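Side-chain contacts in possible prolidase (Bifidobacterium longum NCC2705, PDB 2P9B), which probably hydrolyses carbon-nitrogen bonds other than peptide bonds, as expected of the amidohydrolase family, though its substrate is not established: residues A[192-196]-A[197-201]; A[233-236]-A[237-241]; A[254-258]-A[259-263]. All blocks are in the same frame, centred on the assembly; numbering follows the deposited sequence.

In the fold
All three contacts are places where a helix ends and the chain turns into a strand of one parallel sheet: helix 184-196 into strand 202-205, helix 226-238 into 243-247, and helix 250-259 into 263-264. They follow in series along the chain and neighbour one another in that order, as successive beta-alpha units do in the TIM-barrel clan to which amidohydrolases belong. The centres of contacts 1 and 2 lie about 10 Å apart, those of contacts 2 and 3 about 13 Å, and those of contacts 1 and 3 about 20 Å. Leu-195 packs on Tyr-239 and Val-241 to join contact 1 to contact 2; a probable hydrogen bond from His-237 to Asp-262 ties contact 2 to contact 3.

Contact 1: residues A[192-196]-A[197-201]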
loop_
_atom_site.group_PDB
_atom_site.type_symbol
_atom_site.label_atom_id
_atom_site.label_comp_id
_atom_site.label_asym_id
_atom_site.label_seq_id
_atom_site.Cartn_x
_atom_site.Cartn_y
_atom_site.Cartn_z
ATOM N N ALA A 192 -7.730 4.693 21.561
ATOM C CA ALA A 192 -7.850 3.544 22.455
ATOM C C ALA A 192 -9.036 2.680 22.031
ATOM O O ALA A 192 -8.987 1.447 22.116
ATOM C CB ALA A 192 -8.034 4.008 23.891
ATOM N N GLN A 193 -10.103 3.333 21.580
ATOM C CA GLN A 193 -11.296 2.626 21.131
ATOM C C GLN A 193 -10.942 1.749 19.935
ATOM O O GLN A 193 -11.380 0.603 19.847
ATOM C CB GLN A 193 -12.397 3.622 20.747
ATOM C CG GLN A 193 -12.793 4.549 21.890
ATOM C CD GLN A 193 -13.941 5.487 21.541
ATOM O OE1 GLN A 193 -13.895 6.203 20.541
ATOM N NE2 GLN A 193 -14.975 5.489 22.376
ATOM N N ASN A 194 -10.148 2.290 19.017
ATOM C CA ASN A 194 -9.740 1.530 17.846
ATOM C C ASN A 194 -8.844 0.367 18.237
ATOM O O ASN A 194 -9.024 -0.744 17.756
ATOM C CB ASN A 194 -9.007 2.426 16.846
ATOM C CG ASN A 194 -9.921 2.949 15.757
ATOM O OD1 ASN A 194 -11.116 2.663 15.747
ATOM N ND2 ASN A 194 -9.358 3.717 14.830
ATOM N N LEU A 195 -7.882 0.628 19.113
ATOM C CA LEU A 195 -6.968 -0.416 19.562
ATOM C C LEU A 195 -7.737 -1.534 20.267
ATOM O O LEU A 195 -7.504 -2.719 20.012
ATOM C CB LEU A 195 -5.913 0.183 20.499
ATOM C CG LEU A 195 -4.954 1.187 19.849
ATOM C CD1 LEU A 195 -4.126 1.889 20.916
ATOM C CD2 LEU A 195 -4.052 0.457 18.863
ATOM N N LYS A 196 -8.652 -1.155 21.153
ATOM C CA LYS A 196 -9.454 -2.132 21.879
ATOM C C LYS A 196 -10.249 -2.995 20.896
ATOM O O LYS A 196 -10.468 -4.185 21.133
ATOM C CB LYS A 196 -10.402 -1.413 22.851
ATOM C CG LYS A 196 -11.345 -2.338 23.631
ATOM C CD LYS A 196 -10.583 -3.397 24.426
ATOM C CE LYS A 196 -11.549 -4.386 25.077
ATOM N NZ LYS A 196 -10.876 -5.632 25.527
ATOM N N ALA A 197 -10.663 -2.388 19.786
ATOM C CA ALA A 197 -11.434 -3.085 18.763
ATOM C C ALA A 197 -10.590 -4.037 17.921
ATOM O O ALA A 197 -11.129 -4.813 17.129
ATOM C CB ALA A 197 -12.133 -2.080 17.864
ATOM N N GLY A 198 -9.269 -3.960 18.074
ATOM C CA GLY A 198 -8.387 -4.861 17.351
ATOM C C GLY A 198 -7.653 -4.375 16.111
ATOM O O GLY A 198 -7.067 -5.187 15.393
ATOM N N VAL A 199 -7.657 -3.076 15.843
ATOM C CA VAL A 199 -6.957 -2.599 14.651
ATOM C C VAL A 199 -5.449 -2.817 14.769
ATOM O O VAL A 199 -4.918 -2.944 15.874
ATOM C CB VAL A 199 -7.215 -1.092 14.398
ATOM C CG1 VAL A 199 -8.708 -0.813 14.393
ATOM C CG2 VAL A 199 -6.506 -0.242 15.448
ATOM N N ASN A 200 -4.767 -2.902 13.629
ATOM C CA ASN A 200 -3.315 -3.031 13.643
ATOM C C ASN A 200 -2.710 -1.994 12.698
ATOM O O ASN A 200 -1.668 -2.202 12.083
ATOM C CB ASN A 200 -2.852 -4.471 13.334
ATOM C CG ASN A 200 -3.246 -4.958 11.962
ATOM O OD1 ASN A 200 -4.337 -4.678 11.471
ATOM N ND2 ASN A 200 -2.359 -5.737 11.342
ATOM N N ALA A 201 -3.402 -0.857 12.625
ATOM C CA ALA A 201 -3.003 0.311 11.844
ATOM C C ALA A 201 -3.910 1.465 12.283
ATOM O O ALA A 201 -5.024 1.237 12.748
ATOM C CB ALA A 201 -3.167 0.046 10.338
#
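Val-199 meets Asn-194 through both its methyls, and its first torsion, chi1 -52°, decides how: CG1 is anti to the carbonyl carbon, while CG2 sits between the backbone N and that carbon. Both branches come up against the backbone O of Asn-194 from the same side, CG1 at 3.4 Å and CG2 at 3.5 Å. Further along, CG2 rests against CB of Asn-194 at 3.9 Å, the two side chains meeting at a slant. Roughly at right angles to this, CG2 of Val-199 makes a looser apolar contact with CD2 of Leu-195, at 4.3 Å. In the amide of Asn-194, OD1 is held by the hydroxyl of Tyr-140 and ND2 by the carbonyl of Pro-164, which fixes the rotation of this buried group. Tyr-140 also touches Val-199 and Ala-197. The backbone here is a Schellman motif closing helix 184-196: Gly-198 takes a positive phi of 102°, where a side chain would be jammed against the preceding carbonyl oxygen. Its N gives a hydrogen bond to O of Leu-195 at 2.9 Å, arriving from above the carbonyl plane, and Val-199 N makes a weak but nearly straight one, 173° at the hydrogen, to O of Asn-194. With an alanine in place of Val-199 the CG1 and CG2 contacts would go, which would probably open a gap beside CB of Asn-194 and lose the loose contact with Leu-195 CD2. Just before the glycine, Ala-197 N still makes a helical bond to O of Gln-193 at 3.1 Å, and the methyl of Ala-197 lies 3.4 Å from O of Asn-194. Beyond the turn, the carbonyl of Gly-198 and the side chain of Asn-200 both accept from Arg-146, joining the loop to helix 141-150.

Contact 2: residues A[233-236]-A[237-241]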
loop_
_atom_site.group_PDB
_atom_site.type_symbol
_atom_site.label_atom_id
_atom_site.label_comp_id
_atom_site.label_asym_id
_atom_site.label_seq_id
_atom_site.Cartn_x
_atom_site.Cartn_y
_atom_site.Cartn_z
ATOM N N CYS A 233 -0.377 9.159 18.412
ATOM C CA CYS A 233 0.830 8.393 18.128
ATOM C C CYS A 233 1.410 7.724 19.368
ATOM O O CYS A 233 1.845 6.580 19.307
ATOM C CB CYS A 233 1.881 9.287 17.478
ATOM S SG CYS A 233 1.449 9.753 15.798
ATOM N N ASP A 234 1.425 8.439 20.490
ATOM C CA ASP A 234 1.961 7.875 21.726
ATOM C C ASP A 234 1.201 6.609 22.101
ATOM O O ASP A 234 1.799 5.575 22.394
ATOM C CB ASP A 234 1.856 8.893 22.866
ATOM C CG ASP A 234 2.350 8.339 24.192
ATOM O OD1 ASP A 234 3.546 7.984 24.283
ATOM O OD2 ASP A 234 1.543 8.257 25.144
ATOM N N GLU A 235 -0.122 6.699 22.075
ATOM C CA GLU A 235 -0.986 5.579 22.424
ATOM C C GLU A 235 -0.840 4.406 21.454
ATOM O O GLU A 235 -0.702 3.259 21.876
ATOM C CB GLU A 235 -2.443 6.050 22.460
ATOM C CG GLU A 235 -3.411 5.077 23.105
ATOM C CD GLU A 235 -3.069 4.783 24.554
ATOM O OE1 GLU A 235 -2.710 5.728 25.288
ATOM O OE2 GLU A 235 -3.171 3.607 24.958
ATOM N N ALA A 236 -0.869 4.686 20.155
ATOM C CA ALA A 236 -0.740 3.621 19.168
ATOM C C ALA A 236 0.602 2.907 19.286
ATOM O O ALA A 236 0.670 1.680 19.244
ATOM C CB ALA A 236 -0.898 4.190 17.767
ATOM N N HIS A 237 1.669 3.682 19.443
ATOM C CA HIS A 237 3.012 3.122 19.538
ATOM C C HIS A 237 3.217 2.242 20.762
ATOM O O HIS A 237 4.053 1.341 20.747
ATOM C CB HIS A 237 4.038 4.253 19.503
ATOM C CG HIS A 237 4.082 4.972 18.191
ATOM N ND1 HIS A 237 4.740 6.170 18.015
ATOM C CD2 HIS A 237 3.542 4.658 16.990
ATOM C CE1 HIS A 237 4.599 6.566 16.761
ATOM N NE2 HIS A 237 3.876 5.666 16.119
ATOM N N GLN A 238 2.455 2.506 21.816
ATOM C CA GLN A 238 2.553 1.700 23.029
ATOM C C GLN A 238 2.186 0.264 22.685
ATOM O O GLN A 238 2.640 -0.678 23.336
ATOM C CB GLN A 238 1.592 2.219 24.099
ATOM C CG GLN A 238 2.099 3.405 24.884
ATOM C CD GLN A 238 1.106 3.835 25.941
ATOM O OE1 GLN A 238 0.524 2.996 26.635
ATOM N NE2 GLN A 238 0.909 5.144 26.077
ATOM N N TYR A 239 1.358 0.109 21.655
ATOM C CA TYR A 239 0.913 -1.203 21.213
ATOM C C TYR A 239 1.596 -1.643 19.929
ATOM O O TYR A 239 1.185 -2.619 19.302
ATOM C CB TYR A 239 -0.608 -1.191 21.041
ATOM C CG TYR A 239 -1.324 -1.071 22.364
ATOM C CD1 TYR A 239 -1.607 -2.204 23.124
ATOM C CD2 TYR A 239 -1.667 0.176 22.885
ATOM C CE1 TYR A 239 -2.212 -2.102 24.370
ATOM C CE2 TYR A 239 -2.273 0.293 24.138
ATOM C CZ TYR A 239 -2.540 -0.856 24.874
ATOM O OH TYR A 239 -3.119 -0.771 26.115
ATOM N N GLY A 240 2.649 -0.923 19.552
ATOM C CA GLY A 240 3.396 -1.266 18.357
ATOM C C GLY A 240 2.624 -1.105 17.062
ATOM O O GLY A 240 2.922 -1.764 16.066
ATOM N N VAL A 241 1.636 -0.219 17.065
ATOM C CA VAL A 241 0.826 0.015 15.880
ATOM C C VAL A 241 1.310 1.242 15.107
ATOM O O VAL A 241 1.526 2.303 15.688
ATOM C CB VAL A 241 -0.656 0.187 16.277
ATOM C CG1 VAL A 241 -1.482 0.597 15.070
ATOM C CG2 VAL A 241 -1.181 -1.126 16.841
#
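The imidazole of His-237 is laid over the backbone oxygen of Cys-233, which stands 2.9 Å above the ring plane, offset toward its rim. CG is anti to the carbonyl carbon, chi1 -66°, turning the ring back over the preceding turn. The same oxygen takes the helical bond from His-237 N, and CE1 of the ring comes 3.9 Å from CB of Cys-233. Next to CE1, NE2 is hydrogen-bonded to Asp-262, helping to fix the ring. Ala-236 completes this tight side: its O accepts from Tyr-239 N and Val-241 N, which reach it from opposite faces of the carbonyl plane, while its CB lies 4.3 Å from CB of Val-241. The looser side carries Gln-238 and Tyr-239, both exposed. Gln-238 NE2 gives a weak bond to OD2 of Asp-234 at 3.3 Å, the amide and carboxylate planes turned 65° apart. Arg-188 is the stronger partner, salt-bridged to Asp-234 and Glu-235. The ring of Tyr-239 runs alongside Glu-235, its CE2 3.5 Å from OE2, with the backbone O of Glu-235 at its edge. With Gly-240 at positive phi, Val-241 N to Ala-236 O and Gly-240 N to His-237 O are the bonds of the Schellman motif ending helix 226-238.

Contact 3: residues A[254-258]-A[259-263]; sequences RRSLL and AGVDT
Val-261 points back at the helix end, its CG2 reaching 3.2 Å from the backbone O of Ser-256 and 3.8 Å from the CB of the same residue. With chi1 at 171°, CG1 stands anti to the backbone N and CG2 is the branch left to touch Ser-256. The OG of Ser-256 lies anti to its own carbonyl carbon and is hydrogen-bonded to the carbonyl of Gly-252, and the valine meets the CB. Between them runs the backbone bond from Val-261 N to O of Ser-256, 3.1 Å and 164° at the hydrogen. Together with the weak bond from Gly-260 N to O of Leu-257, it makes the Schellman motif that ends helix 250-259, with Gly-260 at a phi of 106°. The methyl of Ala-259 lies 3.5 Å from the O of Arg-255 and equally far from the O of Ser-256, and Met-229 of helix 226-238 covers both Ala-259 and Ser-256. Leu-257 heads away from the turn and packs on Met-277 and Phe-278 of helix 272-279, while Ala-245 of strand 243-247 backs Val-261 and Ser-256.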
loop_
_atom_site.group_PDB
_atom_site.type_symbol
_atom_site.label_atom_id
_atom_site.label_comp_id
_atom_site.label_asym_id
_atom_site.label_seq_id
_atom_site.Cartn_x
_atom_site.Cartn_y
_atom_site.Cartn_z
ATOM N N ARG A 254 4.340 18.852 8.422
ATOM C CA ARG A 254 5.195 19.247 9.536
ATOM C C ARG A 254 4.613 18.821 10.880
ATOM O O ARG A 254 5.306 18.217 11.698
ATOM C CB ARG A 254 5.415 20.764 9.522
ATOM C CG ARG A 254 6.462 21.252 10.512
ATOM C CD ARG A 254 6.860 22.685 10.203
ATOM N NE ARG A 254 7.953 23.154 11.050
ATOM C CZ ARG A 254 7.826 23.486 12.332
ATOM N NH1 ARG A 254 6.642 23.408 12.929
ATOM N NH2 ARG A 254 8.886 23.901 13.015
ATOM N N ARG A 255 3.340 19.134 11.107
ATOM C CA ARG A 255 2.688 18.779 12.362
ATOM C C ARG A 255 2.635 17.274 12.563
ATOM O O ARG A 255 2.843 16.782 13.674
ATOM C CB ARG A 255 1.268 19.338 12.413
ATOM C CG ARG A 255 1.190 20.851 12.438
ATOM C CD ARG A 255 -0.241 21.310 12.643
ATOM N NE ARG A 255 -0.362 22.764 12.575
ATOM C CZ ARG A 255 -1.481 23.431 12.842
ATOM N NH1 ARG A 255 -2.580 22.772 13.195
ATOM N NH2 ARG A 255 -1.504 24.756 12.758
ATOM N N SER A 256 2.347 16.545 11.488
ATOM C CA SER A 256 2.261 15.089 11.566
ATOM C C SER A 256 3.606 14.494 11.962
ATOM O O SER A 256 3.677 13.625 12.828
ATOM C CB SER A 256 1.829 14.509 10.217
ATOM O OG SER A 256 0.518 14.933 9.876
ATOM N N LEU A 257 4.669 14.966 11.317
ATOM C CA LEU A 257 6.009 14.478 11.600
ATOM C C LEU A 257 6.421 14.809 13.031
ATOM O O LEU A 257 7.014 13.980 13.717
ATOM C CB LEU A 257 7.009 15.077 10.602
ATOM C CG LEU A 257 6.878 14.565 9.160
ATOM C CD1 LEU A 257 7.848 15.299 8.247
ATOM C CD2 LEU A 257 7.151 13.067 9.134
ATOM N N LEU A 258 6.095 16.017 13.482
ATOM C CA LEU A 258 6.434 16.427 14.840
ATOM C C LEU A 258 5.733 15.522 15.853
ATOM O O LEU A 258 6.317 15.140 16.863
ATOM C CB LEU A 258 6.027 17.890 15.079
ATOM C CG LEU A 258 6.908 18.979 14.459
ATOM C CD1 LEU A 258 6.196 20.322 14.513
ATOM C CD2 LEU A 258 8.232 19.048 15.205
ATOM N N ALA A 259 4.486 15.163 15.562
ATOM C CA ALA A 259 3.710 14.301 16.450
ATOM C C ALA A 259 4.255 12.877 16.510
ATOM O O ALA A 259 4.014 12.155 17.480
ATOM C CB ALA A 259 2.249 14.281 16.011
ATOM N N GLY A 260 4.973 12.462 15.470
ATOM C CA GLY A 260 5.531 11.121 15.459
ATOM C C GLY A 260 4.833 10.144 14.523
ATOM O O GLY A 260 4.951 8.931 14.688
ATOM N N VAL A 261 4.107 10.674 13.544
ATOM C CA VAL A 261 3.398 9.850 12.568
ATOM C C VAL A 261 4.407 9.039 11.766
ATOM O O VAL A 261 5.425 9.565 11.311
ATOM C CB VAL A 261 2.553 10.733 11.608
ATOM C CG1 VAL A 261 1.999 9.906 10.459
ATOM C CG2 VAL A 261 1.415 11.368 12.371
ATOM N N ASP A 262 4.116 7.757 11.586
ATOM C CA ASP A 262 5.009 6.858 10.862
ATOM C C ASP A 262 4.989 6.977 9.343
ATOM O O ASP A 262 6.017 6.783 8.693
ATOM C CB ASP A 262 4.699 5.440 11.297
ATOM C CG ASP A 262 4.762 5.303 12.796
ATOM O OD1 ASP A 262 5.889 5.311 13.337
ATOM O OD2 ASP A 262 3.692 5.223 13.433
ATOM N N THR A 263 3.828 7.283 8.775
ATOM C CA THR A 263 3.733 7.434 7.329
ATOM C C THR A 263 2.914 8.656 6.957
ATOM O O THR A 263 1.892 8.949 7.581
ATOM C CB THR A 263 3.075 6.203 6.655
ATOM O OG1 THR A 263 1.727 6.065 7.114
ATOM C CG2 THR A 263 3.852 4.943 6.968
#